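Local coordinates for protein peptidase, zinc-dependent (Methanocorpusculum labreanum, PDB 3LMC) that binds a zinc ion and an iron ion and is probably a metallopeptidase of the M54 family, at residues A[143-148]-A[179-184]; A[155-160]-A[185-190]. All coordinates share one frame; numbering follows the deposited sequence.

How the interactions relate
Interaction 1 sets the loop 179-184 against the HExxH helix; interaction 2 sets helix 185-191 against the loop that follows the HExxH helix. Interaction 1 lies deeper: its centre is about 11 Å from that of the chain. It works through lysine chains, one hydrogen bond and apolar packing. The centre of interaction 2 is about 17 Å from that of the chain. There L157, C160 and C187 are buried, while K186 and Q190 lie at the surface. It is joined through iron, a leucine and bridging waters. The two share the iron site: C184 comes from interaction 1, C160 and C187 from interaction 2. They are about 12 Å apart, centre to centre.

Interaction 1: A[143-148]-A[179-184]; sequences IVKEGA and KRKYFC. With FE (Fe (III) ion), chain B.
K145 and K179 meet inside the protein, and the lysine on the helix spends its ammonium group on the other's backbone. K145 NZ donates to K179 O at 2.6 Å. This is the only hydrogen bond between the two segments. The donor stands 30° out of the carbonyl plane, with a C=O...N angle of 148°. K145 CG lies anti to its carbonyl carbon (chi1 -73°) and the chain is extended beyond it, which carries NZ out from the helix to the loop. CE passes close to the same oxygen.

The K179 side chain, bent midway, runs back toward the helix. Its NZ bonds to I166 O and more weakly to Y168 O, so its strongest partners lie outside the contact. E146 OE1 is 4.4 Å from K179 NZ. That is too long for a salt bridge, but the opposite charges probably still attract.

K181, the centre of an inverse gamma turn, lays its aliphatic stem alongside the helix. Its CG is 4.3 Å from K145 CG, and V144 CG1 comes nearly as close. K181 NZ forms salt bridges with D141 and E22. Further along, F183 turns the edge of its ring to the helix: CZ is 4.0 Å from A148 O, which lies near the ring plane, and 4.3 Å from A148 CB.

C184 closes the loop. Its SG binds iron with C160, C165 and C187, and it is the N-cap residue of helix 185-191.

The loop 179-184 thus runs past the HExxH helix, 136-154, which carries the zinc ligands H149 and H153. On this helix V144 and A148 also touch helix 16-27. At the far end of the loop, Y182 and F183 pack on helix 185-191.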
ATOM      1  N   ILE A 143       4.322  -7.572   3.178  1.00 12.13           N
ATOM      2  CA  ILE A 143       4.072  -6.298   2.492  1.00 17.54           C
ATOM      3  C   ILE A 143       3.436  -6.493   1.124  1.00 14.37           C
ATOM      4  O   ILE A 143       2.594  -5.708   0.709  1.00 16.20           O
ATOM      5  CB  ILE A 143       5.352  -5.484   2.285  1.00 17.85           C
ATOM      6  CG1 ILE A 143       6.010  -5.185   3.634  1.00 19.80           C
ATOM      7  CG2 ILE A 143       5.039  -4.177   1.521  1.00 14.68           C
ATOM      8  CD1 ILE A 143       7.288  -4.369   3.522  1.00 16.59           C
ATOM      9  N   VAL A 144       3.863  -7.528   0.409  1.00 18.21           N
ATOM     10  CA  VAL A 144       3.317  -7.801  -0.908  1.00 14.90           C
ATOM     11  C   VAL A 144       1.839  -8.145  -0.797  1.00 19.00           C
ATOM     12  O   VAL A 144       1.015  -7.651  -1.565  1.00 15.20           O
ATOM     13  CB  VAL A 144       4.016  -9.000  -1.551  1.00 16.33           C
ATOM     14  CG1 VAL A 144       3.233  -9.468  -2.792  1.00 16.59           C
ATOM     15  CG2 VAL A 144       5.466  -8.654  -1.888  1.00 14.41           C
ATOM     16  N   LYS A 145       1.522  -9.014   0.160  1.00 16.32           N
ATOM     17  CA  LYS A 145       0.169  -9.504   0.346  1.00 14.45           C
ATOM     18  C   LYS A 145      -0.802  -8.406   0.783  1.00 17.63           C
ATOM     19  O   LYS A 145      -1.934  -8.334   0.302  1.00 19.05           O
ATOM     20  CB  LYS A 145       0.177 -10.605   1.392  1.00 11.65           C
ATOM     21  CG  LYS A 145       0.782 -11.929   0.941  1.00 16.67           C
ATOM     22  CD  LYS A 145       0.966 -12.812   2.177  1.00 17.90           C
ATOM     23  CE  LYS A 145       1.459 -14.188   1.819  1.00 23.54           C
ATOM     24  NZ  LYS A 145       1.351 -15.059   3.025  1.00 18.76           N
ATOM     25  N   GLU A 146      -0.358  -7.546   1.692  1.00 21.41           N
ATOM     26  CA  GLU A 146      -1.229  -6.489   2.208  1.00 21.99           C
ATOM     27  C   GLU A 146      -1.203  -5.301   1.258  1.00 21.74           C
ATOM     28  O   GLU A 146      -2.192  -4.582   1.120  1.00 20.21           O
ATOM     29  CB  GLU A 146      -0.833  -6.084   3.627  1.00 25.57           C
ATOM     30  CG  GLU A 146      -1.529  -4.833   4.136  1.00 41.70           C
ATOM     31  CD  GLU A 146      -3.004  -5.048   4.442  1.00 51.21           C
ATOM     32  OE1 GLU A 146      -3.469  -6.210   4.374  1.00 55.64           O
ATOM     33  OE2 GLU A 146      -3.696  -4.055   4.760  1.00 50.11           O
ATOM     34  N   GLY A 147      -0.077  -5.112   0.578  1.00 24.21           N
ATOM     35  CA  GLY A 147       0.017  -4.101  -0.464  1.00 22.64           C
ATOM     36  C   GLY A 147      -0.861  -4.402  -1.675  1.00 23.33           C
ATOM     37  O   GLY A 147      -1.525  -3.510  -2.196  1.00 19.13           O
ATOM     38  N   ALA A 148      -0.867  -5.652  -2.139  1.00 23.60           N
ATOM     39  CA  ALA A 148      -1.710  -6.009  -3.280  1.00 17.89           C
ATOM     40  C   ALA A 148      -3.184  -5.931  -2.880  1.00 15.78           C
ATOM     41  O   ALA A 148      -4.043  -5.628  -3.703  1.00 18.44           O
ATOM     42  CB  ALA A 148      -1.359  -7.396  -3.823  1.00  9.64           C
ATOM     43  N   LYS A 179      -2.729 -16.043   4.086  1.00 16.80           N
ATOM     44  CA  LYS A 179      -3.095 -15.602   2.738  1.00 21.84           C
ATOM     45  C   LYS A 179      -1.992 -16.043   1.788  1.00 24.15           C
ATOM     46  O   LYS A 179      -0.841 -16.174   2.195  1.00 28.14           O
ATOM     47  CB  LYS A 179      -3.275 -14.092   2.670  1.00 20.12           C
ATOM     48  CG  LYS A 179      -4.361 -13.561   3.582  1.00 22.35           C
ATOM     49  CD  LYS A 179      -4.293 -12.053   3.641  1.00 23.93           C
ATOM     50  CE  LYS A 179      -4.779 -11.417   2.358  1.00 24.41           C
ATOM     51  NZ  LYS A 179      -4.574  -9.935   2.409  1.00 21.52           N
ATOM     52  N   ARG A 180      -2.348 -16.309   0.539  1.00 19.35           N
ATOM     53  CA  ARG A 180      -1.361 -16.696  -0.469  1.00 21.46           C
ATOM     54  C   ARG A 180      -1.166 -15.549  -1.452  1.00 20.61           C
ATOM     55  O   ARG A 180      -1.967 -14.613  -1.484  1.00 21.93           O
ATOM     56  CB  ARG A 180      -1.796 -17.950  -1.229  1.00 20.03           C
ATOM     57  CG  ARG A 180      -1.631 -19.262  -0.463  1.00 35.22           C
ATOM     58  CD  ARG A 180      -2.653 -19.383   0.653  1.00 42.87           C
ATOM     59  NE  ARG A 180      -2.900 -20.775   1.019  1.00 51.05           N
ATOM     60  CZ  ARG A 180      -2.427 -21.359   2.116  1.00 54.51           C
ATOM     61  NH1 ARG A 180      -1.677 -20.675   2.970  1.00 53.14           N
ATOM     62  NH2 ARG A 180      -2.709 -22.631   2.359  1.00 58.37           N
ATOM     63  N   LYS A 181      -0.084 -15.607  -2.223  1.00 17.75           N
ATOM     64  CA  LYS A 181       0.153 -14.603  -3.246  1.00 18.41           C
ATOM     65  C   LYS A 181      -0.716 -14.995  -4.430  1.00 20.70           C
ATOM     66  O   LYS A 181      -0.250 -15.620  -5.385  1.00 19.99           O
ATOM     67  CB  LYS A 181       1.644 -14.526  -3.614  1.00 15.60           C
ATOM     68  CG  LYS A 181       2.495 -13.842  -2.523  1.00 15.95           C
ATOM     69  CD  LYS A 181       3.979 -14.036  -2.728  1.00 19.81           C
ATOM     70  CE  LYS A 181       4.753 -13.652  -1.464  1.00 22.94           C
ATOM     71  NZ  LYS A 181       6.167 -14.142  -1.487  1.00 23.80           N
ATOM     72  N   TYR A 182      -1.982 -14.597  -4.358  1.00 18.06           N
ATOM     73  CA  TYR A 182      -3.046 -15.266  -5.097  1.00 22.90           C
ATOM     74  C   TYR A 182      -4.307 -14.408  -5.118  1.00 21.64           C
ATOM     75  O   TYR A 182      -4.803 -13.999  -4.071  1.00 18.30           O
ATOM     76  CB  TYR A 182      -3.347 -16.598  -4.385  1.00 24.68           C
ATOM     77  CG  TYR A 182      -4.514 -17.407  -4.906  1.00 30.11           C
ATOM     78  CD1 TYR A 182      -4.460 -18.013  -6.152  1.00 35.10           C
ATOM     79  CD2 TYR A 182      -5.654 -17.611  -4.129  1.00 35.15           C
ATOM     80  CE1 TYR A 182      -5.513 -18.777  -6.629  1.00 36.92           C
ATOM     81  CE2 TYR A 182      -6.727 -18.377  -4.602  1.00 35.27           C
ATOM     82  CZ  TYR A 182      -6.643 -18.955  -5.855  1.00 38.07           C
ATOM     83  OH  TYR A 182      -7.679 -19.719  -6.349  1.00 42.07           O
ATOM     84  N   PHE A 183      -4.815 -14.120  -6.307  1.00 21.88           N
ATOM     85  CA  PHE A 183      -6.167 -13.599  -6.439  1.00 21.83           C
ATOM     86  C   PHE A 183      -7.049 -14.749  -6.893  1.00 22.22           C
ATOM     87  O   PHE A 183      -6.779 -15.349  -7.936  1.00 23.22           O
ATOM     88  CB  PHE A 183      -6.221 -12.497  -7.491  1.00 25.62           C
ATOM     89  CG  PHE A 183      -5.691 -11.174  -7.020  1.00 23.45           C
ATOM     90  CD1 PHE A 183      -6.483 -10.329  -6.285  1.00 19.79           C
ATOM     91  CD2 PHE A 183      -4.408 -10.768  -7.342  1.00 22.10           C
ATOM     92  CE1 PHE A 183      -6.014  -9.121  -5.860  1.00 20.28           C
ATOM     93  CE2 PHE A 183      -3.933  -9.552  -6.914  1.00 16.45           C
ATOM     94  CZ  PHE A 183      -4.742  -8.724  -6.177  1.00 15.71           C
ATOM     95  N   CYS A 184      -8.095 -15.065  -6.128  1.00 19.54           N
ATOM     96  CA  CYS A 184      -8.994 -16.157  -6.511  1.00 23.14           C
ATOM     97  C   CYS A 184      -9.693 -15.856  -7.839  1.00 26.07           C
ATOM     98  O   CYS A 184      -9.504 -14.784  -8.425  1.00 28.17           O
ATOM     99  CB  CYS A 184     -10.031 -16.432  -5.423  1.00 28.66           C
ATOM    100  SG  CYS A 184     -11.354 -15.206  -5.318  1.00 28.01           S
TER
HETATM  101 FE    FE B 211     -10.828 -13.426  -3.885  1.00 22.47          FE

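Interaction 2: A[155-160]-A[185-190]; sequences FGLGHC and GKCRVQ. With FE (Fe (III) ion), chain B; ZN (zinc ion), chain C.
C160 and C187 are two of the four cysteines of an iron site, completed by C165 and C184. Each SG lies 2.4 Å from the iron. C160 places SG anti to its backbone N (chi1 178°), pointing it at the metal, and its CB rests 3.8 Å from C187 SG.

Beside the site, L157 reaches from the loop to helix 185-191. Its CD2 meets C187 CB at 3.8 Å and lies about as near C187 O. Its CG faces Q190 NE2 across the obliquely crossing side chains. With an alanine here instead of L157, a gap would probably open against C187 and the Q190 amide would have less to pack on.

Two waters add polar links. One accepts from G158 N and, at 2.7 Å, from Q190 NE2. The other donates to Q190 O and weakly to F155 O. On the far side of the loop, H159 NE2 binds zinc at 2.2 Å, with H149, H153 and a water.

K186, bent at chi3 and chi4, brings NZ to 4.0 Å from C160 SG. Its positive charge is likely to offset part of the negative charge that four cysteine sulfurs gather round iron.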
ATOM      1  N   PHE A 155      -8.807  -0.579  -7.328  1.00 20.36           N
ATOM      2  CA  PHE A 155      -9.406  -0.992  -8.587  1.00 23.09           C
ATOM      3  C   PHE A 155     -10.859  -1.437  -8.442  1.00 24.38           C
ATOM      4  O   PHE A 155     -11.439  -1.966  -9.379  1.00 28.17           O
ATOM      5  CB  PHE A 155      -8.560  -2.075  -9.258  1.00 25.09           C
ATOM      6  CG  PHE A 155      -7.312  -1.542  -9.895  1.00 30.44           C
ATOM      7  CD1 PHE A 155      -7.335  -1.073 -11.204  1.00 32.07           C
ATOM      8  CD2 PHE A 155      -6.117  -1.481  -9.182  1.00 27.56           C
ATOM      9  CE1 PHE A 155      -6.181  -0.579 -11.792  1.00 32.46           C
ATOM     10  CE2 PHE A 155      -4.966  -0.989  -9.761  1.00 26.03           C
ATOM     11  CZ  PHE A 155      -4.994  -0.537 -11.069  1.00 30.33           C
ATOM     12  N   GLY A 156     -11.434  -1.226  -7.262  1.00 23.41           N
ATOM     13  CA  GLY A 156     -12.843  -1.494  -7.033  1.00 27.02           C
ATOM     14  C   GLY A 156     -13.193  -2.805  -6.345  1.00 32.19           C
ATOM     15  O   GLY A 156     -14.357  -3.050  -6.051  1.00 29.74           O
ATOM     16  N   LEU A 157     -12.206  -3.657  -6.086  1.00 31.37           N
ATOM     17  CA  LEU A 157     -12.492  -4.911  -5.400  1.00 26.41           C
ATOM     18  C   LEU A 157     -12.801  -4.687  -3.926  1.00 25.27           C
ATOM     19  O   LEU A 157     -12.181  -3.844  -3.266  1.00 25.84           O
ATOM     20  CB  LEU A 157     -11.334  -5.896  -5.545  1.00 25.00           C
ATOM     21  CG  LEU A 157     -11.180  -6.622  -6.878  1.00 28.17           C
ATOM     22  CD1 LEU A 157     -10.802  -5.641  -7.966  1.00 31.05           C
ATOM     23  CD2 LEU A 157     -10.126  -7.703  -6.749  1.00 28.26           C
ATOM     24  N   GLY A 158     -13.758  -5.450  -3.403  1.00 21.13           N
ATOM     25  CA  GLY A 158     -14.048  -5.406  -1.979  1.00 22.49           C
ATOM     26  C   GLY A 158     -13.365  -6.565  -1.282  1.00 24.15           C
ATOM     27  O   GLY A 158     -12.517  -7.223  -1.865  1.00 28.80           O
ATOM     28  N   HIS A 159     -13.735  -6.826  -0.033  1.00 28.10           N
ATOM     29  CA  HIS A 159     -13.158  -7.952   0.693  1.00 31.41           C
ATOM     30  C   HIS A 159     -13.692  -9.293   0.236  1.00 33.66           C
ATOM     31  O   HIS A 159     -14.882  -9.463   0.008  1.00 35.89           O
ATOM     32  CB  HIS A 159     -13.370  -7.804   2.189  1.00 37.99           C
ATOM     33  CG  HIS A 159     -12.498  -6.761   2.801  1.00 46.83           C
ATOM     34  ND1 HIS A 159     -12.930  -5.923   3.805  1.00 53.11           N
ATOM     35  CD2 HIS A 159     -11.227  -6.397   2.522  1.00 48.04           C
ATOM     36  CE1 HIS A 159     -11.952  -5.100   4.135  1.00 52.34           C
ATOM     37  NE2 HIS A 159     -10.907  -5.371   3.374  1.00 51.72           N
ATOM     38  N   CYS A 160     -12.792 -10.252   0.129  1.00 32.87           N
ATOM     39  CA  CYS A 160     -13.128 -11.568  -0.364  1.00 30.77           C
ATOM     40  C   CYS A 160     -13.262 -12.543   0.806  1.00 31.38           C
ATOM     41  O   CYS A 160     -12.597 -12.379   1.848  1.00 33.17           O
ATOM     42  CB  CYS A 160     -12.023 -12.012  -1.312  1.00 33.00           C
ATOM     43  SG  CYS A 160     -12.234 -13.629  -1.989  1.00 26.44           S
ATOM     44  N   GLY A 185     -10.498 -16.801  -8.309  1.00 29.19           N
ATOM     45  CA  GLY A 185     -11.136 -16.676  -9.609  1.00 31.90           C
ATOM     46  C   GLY A 185     -12.070 -15.482  -9.679  1.00 30.57           C
ATOM     47  O   GLY A 185     -12.009 -14.673 -10.614  1.00 32.50           O
ATOM     48  N   LYS A 186     -12.946 -15.382  -8.685  1.00 25.65           N
ATOM     49  CA  LYS A 186     -13.864 -14.258  -8.588  1.00 29.24           C
ATOM     50  C   LYS A 186     -13.106 -12.920  -8.644  1.00 30.22           C
ATOM     51  O   LYS A 186     -13.491 -12.003  -9.371  1.00 31.72           O
ATOM     52  CB  LYS A 186     -14.671 -14.356  -7.294  1.00 32.54           C
ATOM     53  CG  LYS A 186     -15.690 -13.240  -7.127  1.00 39.34           C
ATOM     54  CD  LYS A 186     -16.358 -13.287  -5.756  1.00 42.66           C
ATOM     55  CE  LYS A 186     -15.347 -13.197  -4.627  1.00 41.59           C
ATOM     56  NZ  LYS A 186     -14.568 -11.932  -4.701  1.00 42.77           N
ATOM     57  N   CYS A 187     -12.022 -12.806  -7.883  1.00 23.90           N
ATOM     58  CA  CYS A 187     -11.307 -11.534  -7.824  1.00 14.49           C
ATOM     59  C   CYS A 187     -10.540 -11.219  -9.104  1.00 23.59           C
ATOM     60  O   CYS A 187     -10.557 -10.073  -9.546  1.00 27.34           O
ATOM     61  CB  CYS A 187     -10.412 -11.462  -6.600  1.00 17.31           C
ATOM     62  SG  CYS A 187     -11.308 -11.429  -5.034  1.00 27.84           S
ATOM     63  N   ARG A 188      -9.884 -12.210  -9.719  1.00 23.64           N
ATOM     64  CA  ARG A 188      -9.179 -11.937 -10.984  1.00 26.53           C
ATOM     65  C   ARG A 188     -10.098 -11.386 -12.100  1.00 32.18           C
ATOM     66  O   ARG A 188      -9.708 -10.467 -12.820  1.00 29.35           O
ATOM     67  CB  ARG A 188      -8.327 -13.125 -11.487  1.00 23.04           C
ATOM     68  CG  ARG A 188      -8.932 -14.516 -11.360  1.00 33.34           C
ATOM     69  CD  ARG A 188      -7.828 -15.598 -11.469  1.00 70.06           C
ATOM     70  NE  ARG A 188      -8.293 -16.946 -11.124  1.00 65.40           N
ATOM     71  CZ  ARG A 188      -7.514 -17.909 -10.635  1.00 56.51           C
ATOM     72  NH1 ARG A 188      -6.225 -17.678 -10.425  1.00 58.47           N
ATOM     73  NH2 ARG A 188      -8.026 -19.100 -10.346  1.00 48.43           N
ATOM     74  N   VAL A 189     -11.303 -11.944 -12.237  1.00 30.54           N
ATOM     75  CA  VAL A 189     -12.271 -11.453 -13.216  1.00 33.11           C
ATOM     76  C   VAL A 189     -12.605  -9.971 -12.986  1.00 40.54           C
ATOM     77  O   VAL A 189     -12.597  -9.165 -13.925  1.00 41.16           O
ATOM     78  CB  VAL A 189     -13.589 -12.263 -13.174  1.00 34.05           C
ATOM     79  CG1 VAL A 189     -14.610 -11.666 -14.141  1.00 42.80           C
ATOM     80  CG2 VAL A 189     -13.333 -13.724 -13.505  1.00 34.04           C
ATOM     81  N   GLN A 190     -12.906  -9.611 -11.739  1.00 40.46           N
ATOM     82  CA  GLN A 190     -13.216  -8.218 -11.406  1.00 44.00           C
ATOM     83  C   GLN A 190     -12.032  -7.302 -11.673  1.00 46.98           C
ATOM     84  O   GLN A 190     -12.195  -6.200 -12.202  1.00 49.21           O
ATOM     85  CB  GLN A 190     -13.646  -8.086  -9.945  1.00 42.21           C
ATOM     86  CG  GLN A 190     -14.896  -8.873  -9.600  1.00 42.23           C
ATOM     87  CD  GLN A 190     -15.232  -8.794  -8.127  1.00 46.98           C
ATOM     88  OE1 GLN A 190     -15.751  -9.750  -7.551  1.00 53.18           O
ATOM     89  NE2 GLN A 190     -14.929  -7.654  -7.501  1.00 44.31           N
TER
HETATM   90 FE    FE B 211     -10.828 -13.426  -3.885  1.00 22.47          FE
HETATM   91 ZN    ZN C 212      -9.248  -4.044   2.932  1.00 38.63          ZN
HETATM   92  O   HOH W   1     -13.650  -3.508 -11.367  1.00 47.68           O
HETATM   93  O   HOH W   2     -14.886  -7.847  -4.789  1.00 41.17           O
HETATM   94  O   HOH W   3      -8.045  -2.192   3.791  1.00 23.59           O